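Local coordinates for protein multiheme cytochrome cf (Carboxydothermus ferrireducens DSM 11255, PDB 6QVM) that carries eleven c-type hemes in the bacterial S-layer and probably passes electrons out of the cell to insoluble Fe(III) as an extracellular reductase, at residues T31-S36 / K89-D94; Y37-P42 / T70-I75; T78-L83 / F109-G114. One frame throughout, in Å; residues are numbered along the deposited sequence.

Contact 1 (T31-S36 / K89-D94); sequences TGKNCS and KKLAVD. With HEC (heme c), chain E.
L91 meets T31 and K33 through the methyl end of its side chain. Its CB points toward 31-36, and CG, the branch point, lies 4.0 Å from T31 CG2. CD1 then reaches between the two partners. It sits 3.9 Å from T31 CB and 4.0 Å from K33 CE, so one methyl touches both the threonine and the aliphatic part of the lysine. CD2 turns to the heme and comes 4.0 Å from HEC CBC, the methyl of a former vinyl group. The leucine crosses both partners at a slant.

T31 also packs on the heme, with CG2 3.6 Å from HEC CBC. Its methyl is anti to the carbonyl carbon, and OG1 takes the place between N and C (chi1 61°). OG1 bonds to the backbone O of Y27 and accepts a weak bond from K33 N. K33 bends at chi2 (-69°), which carries CE to the leucine; its ammonium end makes cation-pi contacts with Y37 and Y97.

C35 ties 31-36 to the same heme by a thioether, SG to HEC CAB at 1.8 Å. It is the first cysteine of a CXXCH heme-binding motif. From 89-94, K89 NZ comes 2.6 Å from HEC O2D of a propionate and also bonds to Y27 OH. F84 of helix 79-86 backs both T31 and L91.

No hydrogen bond joins the two segments. They meet by hydrocarbon contact alone at the surface, while the heme links them through a covalent bond at one edge and a propionate at another.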
loop_
_atom_site.group_PDB
_atom_site.type_symbol
_atom_site.label_atom_id
_atom_site.label_comp_id
_atom_site.label_asym_id
_atom_site.label_seq_id
_atom_site.Cartn_x
_atom_site.Cartn_y
_atom_site.Cartn_z
ATOM N N THR A 31 -23.191 -10.679 -19.926
ATOM C CA THR A 31 -24.106 -11.264 -18.959
ATOM C C THR A 31 -25.559 -11.245 -19.409
ATOM O O THR A 31 -26.365 -12.003 -18.859
ATOM C CB THR A 31 -23.988 -10.533 -17.618
ATOM O OG1 THR A 31 -24.342 -9.154 -17.800
ATOM C CG2 THR A 31 -22.563 -10.627 -17.090
ATOM N N GLY A 32 -25.908 -10.412 -20.388
ATOM C CA GLY A 32 -27.291 -10.276 -20.792
ATOM C C GLY A 32 -28.159 -9.526 -19.807
ATOM O O GLY A 32 -29.382 -9.691 -19.823
ATOM N N LYS A 33 -27.562 -8.701 -18.949
ATOM C CA LYS A 33 -28.270 -8.044 -17.862
ATOM C C LYS A 33 -28.405 -6.549 -18.115
ATOM O O LYS A 33 -27.568 -5.933 -18.782
ATOM C CB LYS A 33 -27.550 -8.273 -16.529
ATOM C CG LYS A 33 -27.536 -9.717 -16.064
ATOM C CD LYS A 33 -28.923 -10.181 -15.668
ATOM C CE LYS A 33 -28.929 -11.678 -15.425
ATOM N NZ LYS A 33 -30.266 -12.170 -15.001
ATOM N N ASN A 34 -29.477 -5.975 -17.570
ATOM C CA ASN A 34 -29.656 -4.530 -17.599
ATOM C C ASN A 34 -28.592 -3.840 -16.754
ATOM O O ASN A 34 -28.048 -4.421 -15.807
ATOM C CB ASN A 34 -31.039 -4.153 -17.073
ATOM C CG ASN A 34 -32.112 -4.265 -18.131
ATOM O OD1 ASN A 34 -31.894 -4.853 -19.194
ATOM N ND2 ASN A 34 -33.278 -3.691 -17.853
ATOM N N CYS A 35 -28.311 -2.579 -17.092
ATOM C CA CYS A 35 -27.415 -1.767 -16.280
ATOM C C CYS A 35 -27.891 -1.746 -14.835
ATOM O O CYS A 35 -27.098 -1.905 -13.903
ATOM C CB CYS A 35 -27.347 -0.341 -16.832
ATOM S SG CYS A 35 -27.092 -0.217 -18.610
ATOM N N SER A 36 -29.199 -1.567 -14.639
ATOM C CA SER A 36 -29.772 -1.453 -13.304
ATOM C C SER A 36 -29.626 -2.730 -12.484
ATOM O O SER A 36 -29.885 -2.702 -11.276
ATOM C CB SER A 36 -31.250 -1.072 -13.411
ATOM O OG SER A 36 -32.017 -2.162 -13.892
ATOM N N LYS A 89 -15.846 -11.253 -11.713
ATOM C CA LYS A 89 -16.703 -10.748 -12.787
ATOM C C LYS A 89 -17.455 -11.890 -13.470
ATOM O O LYS A 89 -17.483 -12.019 -14.696
ATOM C CB LYS A 89 -15.895 -9.912 -13.779
ATOM C CG LYS A 89 -14.966 -8.938 -13.061
ATOM C CD LYS A 89 -14.923 -7.570 -13.701
ATOM C CE LYS A 89 -13.668 -6.823 -13.278
ATOM N NZ LYS A 89 -13.882 -5.357 -13.148
ATOM N N LYS A 90 -18.064 -12.736 -12.642
ATOM C CA LYS A 90 -19.040 -13.721 -13.077
ATOM C C LYS A 90 -20.278 -13.577 -12.205
ATOM O O LYS A 90 -20.184 -13.242 -11.022
ATOM C CB LYS A 90 -18.489 -15.153 -12.990
ATOM C CG LYS A 90 -17.214 -15.382 -13.792
ATOM C CD LYS A 90 -16.690 -16.796 -13.598
ATOM C CE LYS A 90 -15.327 -16.805 -12.932
ATOM N NZ LYS A 90 -15.413 -17.050 -11.468
ATOM N N LEU A 91 -21.444 -13.824 -12.793
ATOM C CA LEU A 91 -22.695 -13.613 -12.078
ATOM C C LEU A 91 -22.824 -14.577 -10.904
ATOM O O LEU A 91 -22.546 -15.772 -11.032
ATOM C CB LEU A 91 -23.875 -13.789 -13.030
ATOM C CG LEU A 91 -24.118 -12.717 -14.092
ATOM C CD1 LEU A 91 -25.275 -13.129 -14.996
ATOM C CD2 LEU A 91 -24.402 -11.369 -13.438
ATOM N N ALA A 92 -23.239 -14.053 -9.755
ATOM C CA ALA A 92 -23.609 -14.916 -8.649
ATOM C C ALA A 92 -24.901 -15.656 -8.979
ATOM O O ALA A 92 -25.627 -15.308 -9.917
ATOM C CB ALA A 92 -23.780 -14.101 -7.369
ATOM N N VAL A 93 -25.187 -16.692 -8.195
ATOM C CA VAL A 93 -26.440 -17.413 -8.362
ATOM C C VAL A 93 -27.598 -16.508 -7.963
ATOM O O VAL A 93 -27.568 -15.857 -6.911
ATOM C CB VAL A 93 -26.429 -18.710 -7.541
ATOM C CG1 VAL A 93 -27.836 -19.277 -7.396
ATOM C CG2 VAL A 93 -25.518 -19.737 -8.198
ATOM N N ASP A 94 -28.626 -16.465 -8.806
ATOM C CA ASP A 94 -29.786 -15.606 -8.596
ATOM C C ASP A 94 -31.041 -16.458 -8.720
ATOM O O ASP A 94 -31.356 -16.948 -9.809
ATOM C CB ASP A 94 -29.797 -14.454 -9.605
ATOM C CG ASP A 94 -30.833 -13.384 -9.277
ATOM O OD1 ASP A 94 -31.769 -13.661 -8.492
ATOM O OD2 ASP A 94 -30.707 -12.261 -9.818
HETATM FE FE HEC E . -21.200 -1.455 -15.461
HETATM C CHA HEC E . -18.254 -0.200 -14.196
HETATM C CHB HEC E . -21.692 1.465 -17.185
HETATM C CHC HEC E . -24.024 -2.802 -16.907
HETATM C CHD HEC E . -20.904 -4.279 -13.466
HETATM N NA HEC E . -20.165 0.290 -15.663
HETATM C C1A HEC E . -18.988 0.621 -15.020
HETATM C C2A HEC E . -18.642 1.982 -15.370
HETATM C C3A HEC E . -19.604 2.446 -16.186
HETATM C C4A HEC E . -20.575 1.391 -16.385
HETATM C CMA HEC E . -19.678 3.849 -16.823
HETATM C CAA HEC E . -17.396 2.738 -14.844
HETATM C CBA HEC E . -16.433 3.045 -15.987
HETATM C CGA HEC E . -15.635 1.820 -16.345
HETATM O O1A HEC E . -15.323 1.648 -17.552
HETATM O O2A HEC E . -15.309 1.020 -15.428
HETATM N NB HEC E . -22.601 -0.796 -16.786
HETATM C C1B HEC E . -22.586 0.438 -17.411
HETATM C C2B HEC E . -23.686 0.473 -18.349
HETATM C C3B HEC E . -24.344 -0.701 -18.269
HETATM C C4B HEC E . -23.661 -1.528 -17.291
HETATM C CMB HEC E . -24.024 1.698 -19.230
HETATM C CAB HEC E . -25.595 -1.132 -19.072
HETATM C CBB HEC E . -25.312 -1.189 -20.591
HETATM N NC HEC E . -22.274 -3.184 -15.205
HETATM C C1C HEC E . -23.390 -3.556 -15.936
HETATM C C2C HEC E . -23.798 -4.884 -15.508
HETATM C C3C HEC E . -22.905 -5.320 -14.591
HETATM C C4C HEC E . -21.949 -4.243 -14.368
HETATM C CMC HEC E . -24.972 -5.676 -16.133
HETATM C CAC HEC E . -22.892 -6.669 -13.812
HETATM C CBC HEC E . -22.833 -7.914 -14.730
HETATM N ND HEC E . -19.803 -2.132 -14.050
HETATM C C1D HEC E . -19.896 -3.341 -13.360
HETATM C C2D HEC E . -18.745 -3.468 -12.499
HETATM C C3D HEC E . -17.925 -2.192 -12.729
HETATM C C4D HEC E . -18.653 -1.427 -13.708
HETATM C CMD HEC E . -18.411 -4.640 -11.553
HETATM C CAD HEC E . -16.584 -1.802 -12.082
HETATM C CBD HEC E . -15.483 -2.418 -12.942
HETATM C CGD HEC E . -14.121 -2.024 -12.431
HETATM O O1D HEC E . -13.918 -0.822 -12.111
HETATM O O2D HEC E . -13.238 -2.919 -12.362
#

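Contact 2 (Y37-P42 / T70-I75); sequences YCHQVP and TSTAQI. With HEC (heme c), chain E.
The imidazole of H39 has I75 CD1 over one face and the carbonyl O of I75 at its edge. The methyl makes a CH-pi contact, 3.7 Å from the ring centroid and offset toward the rim. T72 CG2 lies at the edge, 4.2 Å from H39 CE1. I75 CG1 stands between its own N and carbonyl carbon (chi1 43°), and CD1 continues to the porphyrin, 3.6 Å from HEC C4A.

H39 NE2 binds the heme iron at 1.9 Å. The other ring nitrogen, ND1, donates to I75 O at 3.0 Å, nearly straight at 173° and in the ring plane. This bond fixes the rotation of the ligand and probably makes the imidazole a stronger electron donor to the iron. The N of T24, the first modelled residue and probably the mature amino terminus, is the other axial ligand, as in cytochrome f. C38 SG bonds to HEC CAC, completing with H39 the CXXCH attachment.

V41, P42 and I75 also touch a second heme, and T72 a third. A water joins the two backbones at Q40 O and Q74 O. The loop 70-75 is shaped by an ST turn at S71. It follows helix 59-63 and runs toward helix 79-86, while H39 lies next to the short helix 35-38.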
loop_
_atom_site.group_PDB
_atom_site.type_symbol
_atom_site.label_atom_id
_atom_site.label_comp_id
_atom_site.label_asym_id
_atom_site.label_seq_id
_atom_site.Cartn_x
_atom_site.Cartn_y
_atom_site.Cartn_z
ATOM N N TYR A 37 -29.237 -3.842 -13.111
ATOM C CA TYR A 37 -29.014 -5.082 -12.373
ATOM C C TYR A 37 -27.779 -4.973 -11.483
ATOM O O TYR A 37 -27.791 -5.433 -10.335
ATOM C CB TYR A 37 -28.892 -6.248 -13.357
ATOM C CG TYR A 37 -28.809 -7.625 -12.726
ATOM C CD1 TYR A 37 -29.943 -8.249 -12.221
ATOM C CD2 TYR A 37 -27.599 -8.306 -12.647
ATOM C CE1 TYR A 37 -29.873 -9.508 -11.646
ATOM C CE2 TYR A 37 -27.520 -9.566 -12.070
ATOM C CZ TYR A 37 -28.663 -10.165 -11.578
ATOM O OH TYR A 37 -28.596 -11.419 -11.005
ATOM N N CYS A 38 -26.716 -4.344 -11.988
ATOM C CA CYS A 38 -25.474 -4.184 -11.246
ATOM C C CYS A 38 -25.215 -2.762 -10.777
ATOM O O CYS A 38 -24.414 -2.571 -9.858
ATOM C CB CYS A 38 -24.281 -4.636 -12.096
ATOM S SG CYS A 38 -24.361 -6.355 -12.655
ATOM N N HIS A 39 -25.857 -1.764 -11.380
ATOM C CA HIS A 39 -25.634 -0.367 -11.036
ATOM C C HIS A 39 -26.890 0.233 -10.425
ATOM O O HIS A 39 -28.011 -0.094 -10.829
ATOM C CB HIS A 39 -25.230 0.456 -12.265
ATOM C CG HIS A 39 -23.919 0.054 -12.857
ATOM N ND1 HIS A 39 -22.713 0.545 -12.402
ATOM C CD2 HIS A 39 -23.622 -0.794 -13.869
ATOM C CE1 HIS A 39 -21.730 0.015 -13.109
ATOM N NE2 HIS A 39 -22.255 -0.799 -14.008
ATOM N N GLN A 40 -26.696 1.117 -9.451
ATOM C CA GLN A 40 -27.803 1.880 -8.897
ATOM C C GLN A 40 -28.197 3.002 -9.846
ATOM O O GLN A 40 -27.356 3.603 -10.522
ATOM C CB GLN A 40 -27.442 2.457 -7.529
ATOM C CG GLN A 40 -27.241 1.399 -6.453
ATOM C CD GLN A 40 -26.791 1.990 -5.132
ATOM O OE1 GLN A 40 -27.411 2.915 -4.615
ATOM N NE2 GLN A 40 -25.697 1.471 -4.588
ATOM N N VAL A 41 -29.496 3.276 -9.898
ATOM C CA VAL A 41 -30.036 4.317 -10.765
ATOM C C VAL A 41 -30.734 5.346 -9.883
ATOM O O VAL A 41 -31.221 4.997 -8.797
ATOM C CB VAL A 41 -30.985 3.727 -11.820
ATOM C CG1 VAL A 41 -30.279 2.645 -12.632
ATOM C CG2 VAL A 41 -32.229 3.159 -11.159
ATOM N N PRO A 42 -30.791 6.617 -10.289
ATOM C CA PRO A 42 -31.423 7.635 -9.440
ATOM C C PRO A 42 -32.890 7.324 -9.190
ATOM O O PRO A 42 -33.559 6.680 -10.001
ATOM C CB PRO A 42 -31.262 8.926 -10.252
ATOM C CG PRO A 42 -30.101 8.660 -11.147
ATOM C CD PRO A 42 -30.190 7.201 -11.498
ATOM N N THR A 70 -19.369 7.876 -16.497
ATOM C CA THR A 70 -17.964 7.517 -16.586
ATOM C C THR A 70 -17.439 6.777 -15.370
ATOM O O THR A 70 -16.314 6.270 -15.421
ATOM C CB THR A 70 -17.097 8.769 -16.783
ATOM O OG1 THR A 70 -17.211 9.602 -15.624
ATOM C CG2 THR A 70 -17.531 9.546 -18.015
ATOM N N SER A 71 -18.211 6.685 -14.293
ATOM C CA SER A 71 -17.640 6.295 -13.015
ATOM C C SER A 71 -18.713 5.660 -12.146
ATOM O O SER A 71 -19.897 5.986 -12.264
ATOM C CB SER A 71 -17.038 7.512 -12.305
ATOM O OG SER A 71 -16.796 7.249 -10.933
ATOM N N THR A 72 -18.280 4.757 -11.267
ATOM C CA THR A 72 -19.166 4.188 -10.263
ATOM C C THR A 72 -19.470 5.165 -9.138
ATOM O O THR A 72 -20.257 4.832 -8.247
ATOM C CB THR A 72 -18.583 2.896 -9.686
ATOM O OG1 THR A 72 -17.197 3.091 -9.379
ATOM C CG2 THR A 72 -18.736 1.751 -10.676
ATOM N N ALA A 73 -18.875 6.357 -9.160
ATOM C CA ALA A 73 -19.339 7.419 -8.276
ATOM C C ALA A 73 -20.701 7.933 -8.714
ATOM O O ALA A 73 -21.507 8.355 -7.879
ATOM C CB ALA A 73 -18.320 8.556 -8.239
ATOM N N GLN A 74 -20.970 7.902 -10.020
ATOM C CA GLN A 74 -22.295 8.245 -10.526
ATOM C C GLN A 74 -23.253 7.072 -10.363
ATOM O O GLN A 74 -24.391 7.242 -9.913
ATOM C CB GLN A 74 -22.216 8.656 -11.999
ATOM C CG GLN A 74 -21.206 9.751 -12.312
ATOM C CD GLN A 74 -20.945 9.863 -13.804
ATOM O OE1 GLN A 74 -20.236 9.042 -14.391
ATOM N NE2 GLN A 74 -21.544 10.863 -14.433
ATOM N N ILE A 75 -22.812 5.880 -10.751
ATOM C CA ILE A 75 -23.653 4.688 -10.721
ATOM C C ILE A 75 -23.012 3.639 -9.818
ATOM O O ILE A 75 -22.363 2.703 -10.309
ATOM C CB ILE A 75 -23.898 4.149 -12.140
ATOM C CG1 ILE A 75 -22.608 4.179 -12.967
ATOM C CG2 ILE A 75 -24.973 4.969 -12.823
ATOM C CD1 ILE A 75 -22.706 3.394 -14.258
HETATM FE FE HEC E . -21.200 -1.455 -15.461
HETATM C CHA HEC E . -18.254 -0.200 -14.196
HETATM C CHB HEC E . -21.692 1.465 -17.185
HETATM C CHC HEC E . -24.024 -2.802 -16.907
HETATM C CHD HEC E . -20.904 -4.279 -13.466
HETATM N NA HEC E . -20.165 0.290 -15.663
HETATM C C1A HEC E . -18.988 0.621 -15.020
HETATM C C2A HEC E . -18.642 1.982 -15.370
HETATM C C3A HEC E . -19.604 2.446 -16.186
HETATM C C4A HEC E . -20.575 1.391 -16.385
HETATM C CMA HEC E . -19.678 3.849 -16.823
HETATM C CAA HEC E . -17.396 2.738 -14.844
HETATM C CBA HEC E . -16.433 3.045 -15.987
HETATM C CGA HEC E . -15.635 1.820 -16.345
HETATM O O1A HEC E . -15.323 1.648 -17.552
HETATM O O2A HEC E . -15.309 1.020 -15.428
HETATM N NB HEC E . -22.601 -0.796 -16.786
HETATM C C1B HEC E . -22.586 0.438 -17.411
HETATM C C2B HEC E . -23.686 0.473 -18.349
HETATM C C3B HEC E . -24.344 -0.701 -18.269
HETATM C C4B HEC E . -23.661 -1.528 -17.291
HETATM C CMB HEC E . -24.024 1.698 -19.230
HETATM C CAB HEC E . -25.595 -1.132 -19.072
HETATM C CBB HEC E . -25.312 -1.189 -20.591
HETATM N NC HEC E . -22.274 -3.184 -15.205
HETATM C C1C HEC E . -23.390 -3.556 -15.936
HETATM C C2C HEC E . -23.798 -4.884 -15.508
HETATM C C3C HEC E . -22.905 -5.320 -14.591
HETATM C C4C HEC E . -21.949 -4.243 -14.368
HETATM C CMC HEC E . -24.972 -5.676 -16.133
HETATM C CAC HEC E . -22.892 -6.669 -13.812
HETATM C CBC HEC E . -22.833 -7.914 -14.730
HETATM N ND HEC E . -19.803 -2.132 -14.050
HETATM C C1D HEC E . -19.896 -3.341 -13.360
HETATM C C2D HEC E . -18.745 -3.468 -12.499
HETATM C C3D HEC E . -17.925 -2.192 -12.729
HETATM C C4D HEC E . -18.653 -1.427 -13.708
HETATM C CMD HEC E . -18.411 -4.640 -11.553
HETATM C CAD HEC E . -16.584 -1.802 -12.082
HETATM C CBD HEC E . -15.483 -2.418 -12.942
HETATM C CGD HEC E . -14.121 -2.024 -12.431
HETATM O O1D HEC E . -13.918 -0.822 -12.111
HETATM O O2D HEC E . -13.238 -2.919 -12.362
HETATM O O HOH W 1 -26.966 6.277 -9.760
#

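Contact 3 (T78-L83 / F109-G114); sequences TERGVL and FARVSG
R111 and E79 form a salt bridge, with R111 NH1 donating to E79 OE2 at 3.0 Å. The bond is bent, at 143°. The guanidinium nitrogen comes from above the carboxylate plane, and the two flat groups stand almost perpendicular, 87° apart. A water adds a second route. It accepts from R111 NH2 at 2.7 Å and gives a weak bond to E79 OE1. E79 reaches across with its chain extended and CG anti to N.

R80 NH2 lies 3.7 Å from R111 NH2. E108 forms salt bridges to both arginines, to R80 NH2 and R111 NE, and with E79 probably eases the closeness of the two charges. R80 NH1 also bonds to the carbonyl O of V93.

The contact joins the N-terminal part of helix 79-86 to the last turn of helix 102-113. Their short axes come no closer than 14.5 Å, at 105°, so long side chains span the gap. T78 is the N-cap of the first helix, its OG1 accepting from G81 N. G114, with positive phi, is the first residue after the second helix.

L83 CD1 lies over the centre of one face of the R111 guanidinium, 3.8 Å from CZ. V112 CG2 covers the opposite face nearer its rim, so the flat group is held between two hydrocarbons. A leucine in place of R111 would probably cost E79 its salt bridge across the contact and the bridging water its donor, with E108 left to R80. Further out, F206 of helix 199-212 touches R111 and V112.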
loop_
_atom_site.group_PDB
_atom_site.type_symbol
_atom_site.label_atom_id
_atom_site.label_comp_id
_atom_site.label_asym_id
_atom_site.label_seq_id
_atom_site.Cartn_x
_atom_site.Cartn_y
_atom_site.Cartn_z
ATOM N N THR A 78 -24.951 -2.211 -7.190
ATOM C CA THR A 78 -25.922 -2.905 -6.364
ATOM C C THR A 78 -25.254 -4.099 -5.683
ATOM O O THR A 78 -24.073 -4.385 -5.896
ATOM C CB THR A 78 -27.111 -3.370 -7.208
ATOM O OG1 THR A 78 -26.668 -4.321 -8.186
ATOM C CG2 THR A 78 -27.758 -2.186 -7.919
ATOM N N GLU A 79 -26.019 -4.810 -4.849
ATOM C CA GLU A 79 -25.502 -6.041 -4.261
ATOM C C GLU A 79 -25.081 -7.013 -5.355
ATOM O O GLU A 79 -24.029 -7.656 -5.272
ATOM C CB GLU A 79 -26.549 -6.686 -3.359
ATOM C CG GLU A 79 -26.110 -8.027 -2.787
ATOM C CD GLU A 79 -27.156 -8.647 -1.872
ATOM O OE1 GLU A 79 -28.373 -8.403 -2.072
ATOM O OE2 GLU A 79 -26.751 -9.377 -0.942
ATOM N N ARG A 80 -25.906 -7.125 -6.398
ATOM C CA ARG A 80 -25.591 -8.023 -7.504
ATOM C C ARG A 80 -24.306 -7.603 -8.206
ATOM O O ARG A 80 -23.515 -8.455 -8.633
ATOM C CB ARG A 80 -26.759 -8.080 -8.491
ATOM C CG ARG A 80 -27.991 -8.763 -7.930
ATOM C CD ARG A 80 -27.768 -10.264 -7.807
ATOM N NE ARG A 80 -28.613 -10.873 -6.786
ATOM C CZ ARG A 80 -28.507 -12.140 -6.404
ATOM N NH1 ARG A 80 -27.596 -12.920 -6.967
ATOM N NH2 ARG A 80 -29.297 -12.623 -5.455
ATOM N N GLY A 81 -24.085 -6.294 -8.346
ATOM C CA GLY A 81 -22.844 -5.829 -8.953
ATOM C C GLY A 81 -21.630 -6.140 -8.096
ATOM O O GLY A 81 -20.584 -6.564 -8.599
ATOM N N VAL A 82 -21.759 -5.931 -6.783
ATOM C CA VAL A 82 -20.700 -6.292 -5.846
ATOM C C VAL A 82 -20.368 -7.777 -5.958
ATOM O O VAL A 82 -19.207 -8.157 -6.158
ATOM C CB VAL A 82 -21.109 -5.920 -4.410
ATOM C CG1 VAL A 82 -20.171 -6.569 -3.419
ATOM C CG2 VAL A 82 -21.128 -4.413 -4.230
ATOM N N LEU A 83 -21.387 -8.635 -5.855
ATOM C CA LEU A 83 -21.170 -10.076 -5.953
ATOM C C LEU A 83 -20.536 -10.445 -7.285
ATOM O O LEU A 83 -19.615 -11.267 -7.340
ATOM C CB LEU A 83 -22.492 -10.820 -5.768
ATOM C CG LEU A 83 -23.200 -10.617 -4.428
ATOM C CD1 LEU A 83 -24.570 -11.283 -4.439
ATOM C CD2 LEU A 83 -22.353 -11.143 -3.280
ATOM N N PHE A 109 -29.299 -19.393 0.056
ATOM C CA PHE A 109 -29.745 -19.405 1.446
ATOM C C PHE A 109 -28.559 -19.347 2.399
ATOM O O PHE A 109 -28.617 -18.673 3.433
ATOM C CB PHE A 109 -30.598 -20.647 1.722
ATOM C CG PHE A 109 -32.048 -20.494 1.343
ATOM C CD1 PHE A 109 -32.414 -19.848 0.173
ATOM C CD2 PHE A 109 -33.044 -21.010 2.156
ATOM C CE1 PHE A 109 -33.751 -19.708 -0.173
ATOM C CE2 PHE A 109 -34.380 -20.878 1.815
ATOM C CZ PHE A 109 -34.735 -20.221 0.651
ATOM N N ALA A 110 -27.469 -20.039 2.064
ATOM C CA ALA A 110 -26.276 -19.987 2.903
ATOM C C ALA A 110 -25.630 -18.608 2.853
ATOM O O ALA A 110 -25.308 -18.027 3.895
ATOM C CB ALA A 110 -25.284 -21.064 2.476
ATOM N N ARG A 111 -25.441 -18.063 1.650
ATOM C CA ARG A 111 -24.771 -16.773 1.518
ATOM C C ARG A 111 -25.457 -15.693 2.349
ATOM O O ARG A 111 -24.802 -14.959 3.099
ATOM C CB ARG A 111 -24.729 -16.354 0.050
ATOM C CG ARG A 111 -24.229 -14.926 -0.146
ATOM C CD ARG A 111 -24.310 -14.467 -1.587
ATOM N NE ARG A 111 -25.683 -14.251 -2.048
ATOM C CZ ARG A 111 -26.434 -13.201 -1.718
ATOM N NH1 ARG A 111 -25.957 -12.267 -0.911
ATOM N NH2 ARG A 111 -27.665 -13.074 -2.196
ATOM N N VAL A 112 -26.778 -15.572 2.207
ATOM C CA VAL A 112 -27.493 -14.483 2.860
ATOM C C VAL A 112 -27.511 -14.680 4.371
ATOM O O VAL A 112 -27.392 -13.717 5.141
ATOM C CB VAL A 112 -28.910 -14.352 2.268
ATOM C CG1 VAL A 112 -29.743 -13.360 3.071
ATOM C CG2 VAL A 112 -28.820 -13.932 0.819
ATOM N N SER A 113 -27.631 -15.929 4.821
ATOM C CA SER A 113 -27.714 -16.205 6.251
ATOM C C SER A 113 -26.357 -16.172 6.948
ATOM O O SER A 113 -26.303 -15.963 8.164
ATOM C CB SER A 113 -28.388 -17.562 6.479
ATOM O OG SER A 113 -27.694 -18.593 5.797
ATOM N N GLY A 114 -25.264 -16.350 6.208
ATOM C CA GLY A 114 -23.974 -16.515 6.832
ATOM C C GLY A 114 -23.693 -17.916 7.323
ATOM O O GLY A 114 -22.601 -18.162 7.852
HETATM O O HOH W 2 -29.238 -11.066 -1.200
#

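Contacts 1 and 2 are centred 14 Å apart, contacts 1 and 3 about 13 Å, and contacts 2 and 3 about 18 Å. All lie on the same side of the chain's centre. Along the chain contact 2 is nested within the loop closed by contact 1. Contact 3 opens after contact 2 closes and crosses contact 1. Contacts 1 and 2 share helix 35-38 and one heme, whose CXXCH motif is split between them. D94 OD2 and Y37 OH, 2.6 Å apart, join these two. T78 and R80 tie contact 3 to both. Together the three connect an N-terminal heme site to helix 102-113, away from that heme.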